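Local coordinates for RNA polymerase II-associated protein 3 (Homo sapiens, PDB 6FM8) that probably acts as a flexible scaffold that couples the chaperone HSP90 to the human R2TP co-chaperone complex, the crystallised piece coming from its C-terminus, at residues Asn10-Pro13 with Asp14-Asn17. Numbering follows the deposited sequence.
Sequences NLDP and DVFN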
loop_
_atom_site.group_PDB
_atom_site.type_symbol
_atom_site.label_atom_id
_atom_site.label_comp_id
_atom_site.label_asym_id
_atom_site.label_seq_id
_atom_site.Cartn_x
_atom_site.Cartn_y
_atom_site.Cartn_z
ATOM N N ASN A 10 2.505 -4.472 -13.877
ATOM C CA ASN A 10 2.523 -5.865 -13.414
ATOM C C ASN A 10 1.882 -6.044 -12.026
ATOM O O ASN A 10 1.768 -7.184 -11.559
ATOM C CB ASN A 10 3.956 -6.411 -13.419
ATOM C CG ASN A 10 4.626 -6.335 -14.774
ATOM O OD1 ASN A 10 3.975 -6.227 -15.821
ATOM N ND2 ASN A 10 5.948 -6.348 -14.781
ATOM N N LEU A 11 1.432 -4.942 -11.391
ATOM C CA LEU A 11 0.761 -5.004 -10.091
ATOM C C LEU A 11 -0.529 -5.800 -10.201
ATOM O O LEU A 11 -1.307 -5.572 -11.130
ATOM C CB LEU A 11 0.451 -3.596 -9.548
ATOM C CG LEU A 11 1.604 -2.821 -8.907
ATOM C CD1 LEU A 11 1.234 -1.360 -8.723
ATOM C CD2 LEU A 11 1.993 -3.428 -7.556
ATOM N N ASP A 12 -0.719 -6.771 -9.303
ATOM C CA ASP A 12 -1.924 -7.600 -9.241
ATOM C C ASP A 12 -2.885 -6.893 -8.284
ATOM O O ASP A 12 -2.534 -6.719 -7.113
ATOM C CB ASP A 12 -1.593 -9.041 -8.781
ATOM C CG ASP A 12 -2.757 -10.027 -8.792
ATOM O OD1 ASP A 12 -3.923 -9.583 -8.689
ATOM O OD2 ASP A 12 -2.500 -11.245 -8.862
ATOM N N PRO A 13 -4.062 -6.426 -8.765
ATOM C CA PRO A 13 -4.981 -5.707 -7.875
ATOM C C PRO A 13 -5.436 -6.549 -6.693
ATOM O O PRO A 13 -5.599 -5.992 -5.628
ATOM C CB PRO A 13 -6.155 -5.331 -8.786
ATOM C CG PRO A 13 -5.625 -5.431 -10.182
ATOM C CD PRO A 13 -4.616 -6.539 -10.131
ATOM N N ASP A 14 -5.600 -7.874 -6.849
ATOM C CA ASP A 14 -5.987 -8.728 -5.722
ATOM C C ASP A 14 -4.944 -8.682 -4.607
ATOM O O ASP A 14 -5.321 -8.530 -3.454
ATOM C CB ASP A 14 -6.225 -10.179 -6.151
ATOM C CG ASP A 14 -7.594 -10.406 -6.741
ATOM O OD1 ASP A 14 -8.590 -9.917 -6.150
ATOM O OD2 ASP A 14 -7.681 -11.113 -7.753
ATOM N N VAL A 15 -3.647 -8.773 -4.955
ATOM C CA VAL A 15 -2.508 -8.698 -4.021
ATOM C C VAL A 15 -2.454 -7.289 -3.363
ATOM O O VAL A 15 -2.385 -7.195 -2.140
ATOM C CB VAL A 15 -1.167 -9.052 -4.719
ATOM C CG1 VAL A 15 0.018 -8.834 -3.786
ATOM C CG2 VAL A 15 -1.183 -10.494 -5.223
ATOM N N PHE A 16 -2.473 -6.222 -4.177
ATOM C CA PHE A 16 -2.457 -4.834 -3.694
ATOM C C PHE A 16 -3.623 -4.578 -2.724
ATOM O O PHE A 16 -3.404 -4.067 -1.610
ATOM C CB PHE A 16 -2.528 -3.855 -4.890
ATOM C CG PHE A 16 -2.521 -2.396 -4.498
ATOM C CD1 PHE A 16 -3.708 -1.723 -4.225
ATOM C CD2 PHE A 16 -1.323 -1.701 -4.376
ATOM C CE1 PHE A 16 -3.694 -0.384 -3.820
ATOM C CE2 PHE A 16 -1.310 -0.356 -3.993
ATOM C CZ PHE A 16 -2.491 0.291 -3.711
ATOM N N ASN A 17 -4.870 -4.916 -3.149
ATOM C CA ASN A 17 -6.050 -4.685 -2.304
ATOM C C ASN A 17 -5.941 -5.447 -0.981
ATOM O O ASN A 17 -6.263 -4.900 0.076
ATOM C CB ASN A 17 -7.347 -5.066 -3.039
ATOM C CG ASN A 17 -7.688 -4.161 -4.204
ATOM O OD1 ASN A 17 -7.101 -3.090 -4.396
ATOM N ND2 ASN A 17 -8.586 -4.621 -5.062
HETATM O O HOH W 1 -5.219 -12.286 -8.653
#
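Asp12 folds its side chain forward over the first turn of helix 13-29 and takes a bond from the backbone of Asp14. Its CB rests 3.9 Å from Val15 CG2; the same methyl also lies close to CG and to OD2, the two side chains crossing at about a right angle. With CG anti to the backbone N (chi1 -175°), the carboxylate is carried alongside the start of the helix. At the tip the two oxygens part company. OD1 accepts from Asp14 N at 3.0 Å, a bent bond (136° at the hydrogen) that arrives on the anti side and well out of the carboxylate plane. On the other oxygen, a water lies 2.9 Å from Asp12 OD2 and equally far from Asp14 OD2, placed to donate to either. The water bridges the two carboxylates, whose closest oxygens, Asp12 OD1 and Asp14 OD2, are 4.2 Å apart; their planes are inclined by 53°. Both acids sit at the helix N-terminus, where the helix dipole would be expected to ease their negative charge.

The backbone takes over from there. Phe16 N donates to Asp12 O at 3.0 Å, almost perfectly straight, and Asn17 N follows onto Pro13 O at 2.8 Å. Pro13 fits the first position of the helix, where its missing N-H costs nothing. Phe16, one turn on, points its ring away from this cap to Leu43 and Lys47 of helix 34-48. The whole is an aspartate N-cap followed by proline at N1, an exposed cap that opens helix 13-29, the first of the two long helices paired in this small, mainly helical chain.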